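Local coordinates for 3-oxoacyl-[acyl-carrier-protein] synthase (Arabidopsis thaliana, PDB 2IX4), which catalyses the condensation of growing acyl chains with malonyl-ACP, adding two carbons per round in mitochondrial fatty acid synthesis, at residues G358-L361 / G362-G365; N87-G90 / Y91-A95; T324-G327 / D328-A332; A223-T226 / K227-S230. All coordinates share one frame; numbering follows the deposited sequence.

Overall arrangement
Of the four local contacts, one lies at the buried centre of the chain and three around it. The centre of contact 1 is about 3 Å from that of the chain; it holds His359, predicted to be catalytic along with Cys179 and His320, and Leu361 and Gly362 of the hexanoic acid pocket. Contacts 2 and 3 flank it, their centres about 14 and 17 Å from its own and about 31 Å apart. Contact 3 reaches the active site through Glu331, which bonds His320 N. Contact 4, nearer the surface, comes within about 4 Å of contact 3 (nearest atoms) without touching; Phe246 joins it to contact 1, bonding the backbone of Ala223 and Ser225 and meeting the His359 ring edge-to-face.

Contact 1 of 4, residues G358-L361 / G362-G365; sequences GHLL and GAAG
Two overlapping turns carry the backbone from Leu360 to Ala364. In the first, Ala363 N donates to Leu360 O at 3.0 Å; Leu361 sits at phi 57° and psi -114°, and with Gly362 after it these values meet the definition of a type II' beta-turn. The second turn, of type I, is closed by Ala364 N bonding to Leu361 O at 3.1 Å. In both bonds the N-H arrives from above the carbonyl plane, as befits tight four-residue turns and not the straighter bonds of a helix. Leu361 O also lies 2.9 Å from water 1, which accepts a bond from Gly365 N at 2.8 Å, so the water links the turn to Gly365 of helix 364-378. These turns line the acyl pocket of a ketosynthase of the thiolase fold: Leu361 and Gly362 touch the bound hexanoic acid, Gly362 N bonds Glu207, and His359, predicted to be catalytic, stands beside Cys179 and His320. The His359 ring is swung out with CG opposite the backbone N (chi1 -163°), which brings its ND1 edge to Ala364 CB at 3.9 Å, the methyl near the ring plane. A second methyl, Leu361 CD2, sits over the centre of one face, 3.9 Å above the plane. On Leu360 it is CB that does the packing, against Ala363 CB at 4.0 Å and against Ala364 CB at 4.3 Å.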
loop_
_atom_site.group_PDB
_atom_site.type_symbol
_atom_site.label_atom_id
_atom_site.label_comp_id
_atom_site.label_asym_id
_atom_site.label_seq_id
_atom_site.Cartn_x
_atom_site.Cartn_y
_atom_site.Cartn_z
ATOM N N GLY A 358 15.991 10.679 12.516
ATOM C CA GLY A 358 15.764 11.130 11.148
ATOM C C GLY A 358 14.352 10.760 10.719
ATOM O O GLY A 358 13.560 10.241 11.521
ATOM N N HIS A 359 14.030 11.021 9.457
ATOM C CA HIS A 359 12.729 10.657 8.907
ATOM C C HIS A 359 12.769 9.235 8.344
ATOM O O HIS A 359 13.323 9.001 7.264
ATOM C CB HIS A 359 12.310 11.653 7.821
ATOM C CG HIS A 359 10.852 11.604 7.482
ATOM N ND1 HIS A 359 10.049 10.523 7.779
ATOM C CD2 HIS A 359 10.058 12.494 6.842
ATOM C CE1 HIS A 359 8.820 10.759 7.359
ATOM N NE2 HIS A 359 8.799 11.948 6.785
ATOM N N LEU A 360 12.177 8.290 9.074
ATOM C CA LEU A 360 12.187 6.879 8.666
ATOM C C LEU A 360 11.150 6.556 7.588
ATOM O O LEU A 360 10.933 5.387 7.257
ATOM C CB LEU A 360 12.024 5.938 9.868
ATOM C CG LEU A 360 13.055 5.914 11.005
ATOM C CD1 LEU A 360 13.067 4.536 11.651
ATOM C CD2 LEU A 360 14.458 6.281 10.557
ATOM N N LEU A 361 10.513 7.600 7.057
ATOM C CA LEU A 361 9.597 7.505 5.918
ATOM C C LEU A 361 8.440 6.528 6.176
ATOM O O LEU A 361 7.605 6.785 7.041
ATOM C CB LEU A 361 10.369 7.195 4.619
ATOM C CG LEU A 361 11.494 8.163 4.194
ATOM C CD1 LEU A 361 12.192 7.680 2.925
ATOM C CD2 LEU A 361 10.991 9.591 4.000
ATOM N N GLY A 362 8.394 5.418 5.442
ATOM C CA GLY A 362 7.353 4.398 5.631
ATOM C C GLY A 362 7.355 3.735 6.997
ATOM O O GLY A 362 6.334 3.195 7.431
ATOM N N ALA A 363 8.501 3.770 7.675
ATOM C CA ALA A 363 8.629 3.182 9.006
ATOM C C ALA A 363 8.401 4.187 10.137
ATOM O O ALA A 363 8.258 3.795 11.296
ATOM C CB ALA A 363 9.989 2.512 9.157
ATOM N N ALA A 364 8.362 5.474 9.794
ATOM C CA ALA A 364 8.258 6.557 10.777
ATOM C C ALA A 364 7.060 6.410 11.713
ATOM O O ALA A 364 7.206 6.510 12.933
ATOM C CB ALA A 364 8.221 7.910 10.076
ATOM N N GLY A 365 5.883 6.163 11.136
ATOM C CA GLY A 365 4.646 6.051 11.903
ATOM C C GLY A 365 4.640 4.880 12.869
ATOM O O GLY A 365 4.010 4.946 13.922
HETATM O O HOH W 1 5.182 6.042 8.377
#

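Contact 2 of 4, residues N87-G90 / Y91-A95; sequences NFIG and YAVCA
Phe88 O is gripped by two donors: Ala92 N, one turn on, through a weak bond of 3.3 Å, and the hydroxyl of Thr206. The length of the helical bond fits an acceptor shared with a partner from outside the helix. Its neighbours are shorter. Tyr91 N meets Asn87 O at 3.0 Å, nearly along the C=O axis, and Val93 N and Cys94 N reach Ile89 O and Gly90 O at similar lengths, with donors tilted modestly from the carbonyl planes. The backbone oxygen Asn87 O has a second neighbour in the Tyr91 ring, which lies across it: the oxygen is 3.4 Å above the ring plane, displaced toward the rim. Tyr91 CG stands opposite its own carbonyl carbon (chi1 -68°), and this turns the ring back over the preceding helical turn. The Asn87 side-chain amide and the Tyr91 ring have planes 71° apart, so the two groups pass at a steep angle and do not stack. The phenol end is fixed farther away, where Tyr91 OH bonds Glu250 OE1 and the hydroxyl of Tyr67, while Phe74 meets the ring edge-to-face. On another side of the helix Val93 CG2 rests 3.3 Å from Ile89 O and 4.3 Å from Ile89 CG2, and the Phe88 ring has Ile89 CG1 over one face, 3.6 Å above the plane and offset toward the rim. The repeated four-residue step identifies an alpha-helix, the start of helix 87-102, packed with Ala92 and Ala95 on Ser252 of strand 251-259 and with Ile89 on helix 157-166, an alpha-on-beta layer of the thiolase fold.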
loop_
_atom_site.group_PDB
_atom_site.type_symbol
_atom_site.label_atom_id
_atom_site.label_comp_id
_atom_site.label_asym_id
_atom_site.label_seq_id
_atom_site.Cartn_x
_atom_site.Cartn_y
_atom_site.Cartn_z
ATOM N N ASN A 87 16.476 -4.961 1.477
ATOM C CA ASN A 87 16.771 -4.476 2.823
ATOM C C ASN A 87 15.542 -4.142 3.665
ATOM O O ASN A 87 15.502 -4.475 4.849
ATOM C CB ASN A 87 17.756 -3.306 2.780
ATOM C CG ASN A 87 19.162 -3.743 2.400
ATOM O OD1 ASN A 87 19.346 -4.655 1.593
ATOM N ND2 ASN A 87 20.159 -3.094 2.980
ATOM N N PHE A 88 14.535 -3.519 3.051
ATOM C CA PHE A 88 13.296 -3.200 3.766
ATOM C C PHE A 88 12.585 -4.454 4.287
ATOM O O PHE A 88 11.990 -4.430 5.365
ATOM C CB PHE A 88 12.366 -2.304 2.929
ATOM C CG PHE A 88 11.602 -3.026 1.846
ATOM C CD1 PHE A 88 10.272 -3.386 2.043
ATOM C CD2 PHE A 88 12.196 -3.312 0.619
ATOM C CE1 PHE A 88 9.551 -4.036 1.046
ATOM C CE2 PHE A 88 11.480 -3.962 -0.389
ATOM C CZ PHE A 88 10.158 -4.324 -0.175
ATOM N N ILE A 89 12.684 -5.550 3.539
ATOM C CA ILE A 89 12.104 -6.827 3.963
ATOM C C ILE A 89 12.849 -7.404 5.178
ATOM O O ILE A 89 12.222 -7.878 6.130
ATOM C CB ILE A 89 12.040 -7.855 2.800
ATOM C CG1 ILE A 89 11.140 -7.335 1.675
ATOM C CG2 ILE A 89 11.540 -9.219 3.300
ATOM C CD1 ILE A 89 11.294 -8.067 0.345
ATOM N N GLY A 90 14.179 -7.349 5.141
ATOM C CA GLY A 90 15.014 -7.839 6.241
ATOM C C GLY A 90 14.821 -7.081 7.544
ATOM O O GLY A 90 14.826 -7.680 8.625
ATOM N N TYR A 91 14.656 -5.761 7.442
ATOM C CA TYR A 91 14.392 -4.916 8.612
ATOM C C TYR A 91 13.089 -5.316 9.299
ATOM O O TYR A 91 13.039 -5.443 10.524
ATOM C CB TYR A 91 14.330 -3.431 8.228
ATOM C CG TYR A 91 15.634 -2.808 7.772
ATOM C CD1 TYR A 91 15.630 -1.596 7.085
ATOM C CD2 TYR A 91 16.866 -3.423 8.016
ATOM C CE1 TYR A 91 16.808 -1.008 6.664
ATOM C CE2 TYR A 91 18.056 -2.842 7.588
ATOM C CZ TYR A 91 18.016 -1.634 6.912
ATOM O OH TYR A 91 19.177 -1.043 6.479
ATOM N N ALA A 92 12.047 -5.519 8.493
ATOM C CA ALA A 92 10.723 -5.879 8.985
ATOM C C ALA A 92 10.728 -7.249 9.645
ATOM O O ALA A 92 10.132 -7.425 10.701
ATOM C CB ALA A 92 9.707 -5.837 7.856
ATOM N N VAL A 93 11.405 -8.210 9.024
ATOM C CA VAL A 93 11.494 -9.561 9.577
ATOM C C VAL A 93 12.244 -9.532 10.908
ATOM O O VAL A 93 11.813 -10.153 11.878
ATOM C CB VAL A 93 12.128 -10.564 8.574
ATOM C CG1 VAL A 93 12.369 -11.927 9.231
ATOM C CG2 VAL A 93 11.232 -10.724 7.353
ATOM N N CYS A 94 13.352 -8.792 10.945
ATOM C CA CYS A 94 14.132 -8.597 12.172
ATOM C C CYS A 94 13.269 -8.022 13.300
ATOM O O CYS A 94 13.245 -8.560 14.411
ATOM C CB CYS A 94 15.332 -7.681 11.898
ATOM S SG CYS A 94 16.358 -7.335 13.338
ATOM N N ALA A 95 12.559 -6.937 12.996
ATOM C CA ALA A 95 11.679 -6.278 13.959
ATOM C C ALA A 95 10.492 -7.154 14.362
ATOM O O ALA A 95 10.110 -7.184 15.537
ATOM C CB ALA A 95 11.198 -4.943 13.408
#

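Contact 3 of 4, residues T324-G327 / D328-A332; sequences TPIG and DAVEA
Thr324 and Asp328 are joined by two backbone-anchored hydrogen bonds running in opposite directions. Asp328 N donates to Thr324 O at 3.0 Å, and Asp328 OD1 in return accepts Thr324 N at 3.1 Å, from above the carboxylate plane (58° out of it). Asp328 CG lies beside its own backbone N (chi1 -66°), which folds the carboxylate back over the preceding turn. OD2 takes Phe239 N, with a weak bond from Ser323 N and a long, weak ion pair to Arg243 NE; OD1 also takes a weak bond from Thr322 N. An alanine here would remove the carboxylate and is likely to leave Thr324 N and Phe239 N without their acceptor, freeing the entry to the helix to shift.

These bonds mark the first turn of helix 325-339, which goes on through Val330 N to Ile326 O and Glu331 N to Gly327 O. Glu331 is extended beyond CG, and its carboxylate takes His320 N, Ala321 N and Asn415 ND2, so it probably helps position the loop of the predicted catalytic His320 and a potassium ligand. The apolar contact is Ile326 CG2 against Val330 CG2 at 4.0 Å, the side chains lying alongside and pointing the same way.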
loop_
_atom_site.group_PDB
_atom_site.type_symbol
_atom_site.label_atom_id
_atom_site.label_comp_id
_atom_site.label_asym_id
_atom_site.label_seq_id
_atom_site.Cartn_x
_atom_site.Cartn_y
_atom_site.Cartn_z
ATOM N N THR A 324 10.998 20.591 8.884
ATOM C CA THR A 324 10.718 21.375 7.685
ATOM C C THR A 324 10.051 22.693 8.064
ATOM O O THR A 324 9.137 22.705 8.892
ATOM C CB THR A 324 9.825 20.600 6.694
ATOM O OG1 THR A 324 8.592 20.242 7.332
ATOM C CG2 THR A 324 10.531 19.338 6.229
ATOM N N PRO A 325 10.519 23.811 7.472
ATOM C CA PRO A 325 9.989 25.153 7.773
ATOM C C PRO A 325 8.462 25.269 7.801
ATOM O O PRO A 325 7.908 25.726 8.803
ATOM C CB PRO A 325 10.578 26.021 6.658
ATOM C CG PRO A 325 11.863 25.363 6.337
ATOM C CD PRO A 325 11.612 23.885 6.479
ATOM N N ILE A 326 7.794 24.856 6.726
ATOM C CA ILE A 326 6.332 24.965 6.644
ATOM C C ILE A 326 5.659 23.876 7.483
ATOM O O ILE A 326 4.829 24.173 8.344
ATOM C CB ILE A 326 5.830 24.940 5.174
ATOM C CG1 ILE A 326 6.190 26.256 4.475
ATOM C CG2 ILE A 326 4.322 24.699 5.108
ATOM C CD1 ILE A 326 6.094 26.214 2.956
ATOM N N GLY A 327 6.050 22.629 7.243
ATOM C CA GLY A 327 5.445 21.465 7.888
ATOM C C GLY A 327 5.353 21.527 9.400
ATOM O O GLY A 327 4.290 21.271 9.967
ATOM N N ASP A 328 6.467 21.861 10.052
ATOM C CA ASP A 328 6.532 21.877 11.518
ATOM C C ASP A 328 5.607 22.935 12.114
ATOM O O ASP A 328 4.920 22.676 13.105
ATOM C CB ASP A 328 7.968 22.105 12.002
ATOM C CG ASP A 328 8.900 20.953 11.656
ATOM O OD1 ASP A 328 8.595 20.171 10.732
ATOM O OD2 ASP A 328 9.954 20.837 12.314
ATOM N N ALA A 329 5.603 24.115 11.498
ATOM C CA ALA A 329 4.760 25.231 11.916
ATOM C C ALA A 329 3.275 24.902 11.773
ATOM O O ALA A 329 2.474 25.222 12.656
ATOM C CB ALA A 329 5.106 26.479 11.119
ATOM N N VAL A 330 2.918 24.266 10.659
ATOM C CA VAL A 330 1.541 23.850 10.393
ATOM C C VAL A 330 1.047 22.881 11.469
ATOM O O VAL A 330 -0.045 23.052 12.010
ATOM C CB VAL A 330 1.390 23.238 8.972
ATOM C CG1 VAL A 330 0.052 22.537 8.815
ATOM C CG2 VAL A 330 1.546 24.317 7.903
ATOM N N GLU A 331 1.858 21.879 11.800
ATOM C CA GLU A 331 1.478 20.928 12.840
ATOM C C GLU A 331 1.375 21.610 14.207
ATOM O O GLU A 331 0.437 21.345 14.959
ATOM C CB GLU A 331 2.433 19.733 12.891
ATOM C CG GLU A 331 1.950 18.621 13.822
ATOM C CD GLU A 331 2.888 17.441 13.881
ATOM O OE1 GLU A 331 4.035 17.558 13.401
ATOM O OE2 GLU A 331 2.477 16.385 14.411
ATOM N N ALA A 332 2.330 22.486 14.518
ATOM C CA ALA A 332 2.305 23.255 15.764
ATOM C C ALA A 332 1.004 24.047 15.881
ATOM O O ALA A 332 0.368 24.060 16.936
ATOM C CB ALA A 332 3.508 24.193 15.842
#

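Contact 4 of 4, residues A223-T226 / K227-S230; sequences ALST and KFNS
From Ser225 to Asn229 the backbone makes a bend that no direct hydrogen bond between 223-226 and 227-230 closes; Lys227, at phi -87° and psi -1°, turns the chain between Thr226 and Phe228. Water 2 does the closing instead. It donates to Ser225 OG at 2.8 Å and to Asn229 OD1 at 3.1 Å, and accepts from Phe228 N at 3.0 Å, so three bonds hold it inside the bend. Ser225 OG, turned opposite its backbone N (chi1 174°), also bonds Asp244 OD1, and it lies in the plane of the Phe228 ring at the edge, 3.7 Å from CD1. A face of that ring carries Lys227 CG, 3.8 Å above the plane and offset toward the rim. The lysine chain bends at its end, where NZ forms a salt bridge with Asp242. Asn229 folds its amide back toward the Thr226 carbonyl: ND2 comes within 3.1 Å of Thr226 O, but the angle is too poor for a hydrogen bond, and the amide is held by other partners, OD1 taking Lys60 N and ND2 giving to Ser58 O. With a leucine in its place the amide would be gone, which would probably cost water 2 one of its acceptors and leave Lys60 N and Ser58 O without their mate. Asp244 OD2 receives both Thr226 N and Lys227 N, so the polar backbone of the turn is met by a carboxylate as well as by water. The chemistry implies that this surface bend, between helix 212-220 and strand 251-259, probably keeps its shape through water 2 and polar partners such as Asp244, Lys60 and Ser58, with little apolar packing of its own.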
loop_
_atom_site.group_PDB
_atom_site.type_symbol
_atom_site.label_atom_id
_atom_site.label_comp_id
_atom_site.label_asym_id
_atom_site.label_seq_id
_atom_site.Cartn_x
_atom_site.Cartn_y
_atom_site.Cartn_z
ATOM N N ALA A 223 13.001 18.785 -0.274
ATOM C CA ALA A 223 12.460 18.266 0.971
ATOM C C ALA A 223 13.540 17.993 2.019
ATOM O O ALA A 223 13.227 17.844 3.203
ATOM C CB ALA A 223 11.650 17.001 0.702
ATOM N N LEU A 224 14.799 17.935 1.580
ATOM C CA LEU A 224 15.909 17.518 2.446
ATOM C C LEU A 224 16.759 18.659 2.998
ATOM O O LEU A 224 16.899 19.712 2.369
ATOM C CB LEU A 224 16.814 16.510 1.725
ATOM C CG LEU A 224 16.226 15.177 1.248
ATOM C CD1 LEU A 224 17.320 14.253 0.730
ATOM C CD2 LEU A 224 15.430 14.485 2.343
ATOM N N SER A 225 17.327 18.423 4.180
ATOM C CA SER A 225 18.299 19.320 4.803
ATOM C C SER A 225 19.591 19.363 3.984
ATOM O O SER A 225 20.100 18.317 3.580
ATOM C CB SER A 225 18.602 18.832 6.222
ATOM O OG SER A 225 19.633 19.590 6.824
ATOM N N THR A 226 20.119 20.563 3.745
ATOM C CA THR A 226 21.329 20.728 2.926
ATOM C C THR A 226 22.454 21.555 3.571
ATOM O O THR A 226 23.629 21.350 3.257
ATOM C CB THR A 226 21.018 21.343 1.531
ATOM O OG1 THR A 226 20.674 22.726 1.673
ATOM C CG2 THR A 226 19.883 20.596 0.831
ATOM N N LYS A 227 22.100 22.482 4.461
ATOM C CA LYS A 227 23.077 23.437 5.001
ATOM C C LYS A 227 23.851 22.961 6.240
ATOM O O LYS A 227 24.710 23.687 6.750
ATOM C CB LYS A 227 22.419 24.800 5.257
ATOM C CG LYS A 227 21.567 24.896 6.519
ATOM C CD LYS A 227 20.609 26.072 6.413
ATOM C CE LYS A 227 20.008 26.450 7.751
ATOM N NZ LYS A 227 20.852 27.446 8.462
ATOM N N PHE A 228 23.555 21.750 6.708
ATOM C CA PHE A 228 24.240 21.183 7.870
ATOM C C PHE A 228 25.087 19.962 7.515
ATOM O O PHE A 228 25.309 19.088 8.360
ATOM C CB PHE A 228 23.235 20.811 8.970
ATOM C CG PHE A 228 22.436 21.973 9.491
ATOM C CD1 PHE A 228 21.083 22.092 9.188
ATOM C CD2 PHE A 228 23.033 22.944 10.294
ATOM C CE1 PHE A 228 20.334 23.168 9.669
ATOM C CE2 PHE A 228 22.294 24.024 10.780
ATOM C CZ PHE A 228 20.941 24.135 10.467
ATOM N N ASN A 229 25.564 19.902 6.272
ATOM C CA ASN A 229 26.351 18.755 5.801
ATOM C C ASN A 229 27.679 18.557 6.545
ATOM O O ASN A 229 28.164 17.426 6.669
ATOM C CB ASN A 229 26.573 18.827 4.283
ATOM C CG ASN A 229 25.299 18.548 3.486
ATOM O OD1 ASN A 229 24.345 17.956 3.994
ATOM N ND2 ASN A 229 25.289 18.966 2.225
ATOM N N SER A 230 28.247 19.656 7.041
ATOM C CA SER A 230 29.483 19.627 7.827
ATOM C C SER A 230 29.224 19.360 9.314
ATOM O O SER A 230 30.153 19.058 10.071
ATOM C CB SER A 230 30.250 20.938 7.653
ATOM O OG SER A 230 30.614 21.133 6.297
HETATM O O HOH W 2 22.224 19.237 5.911
#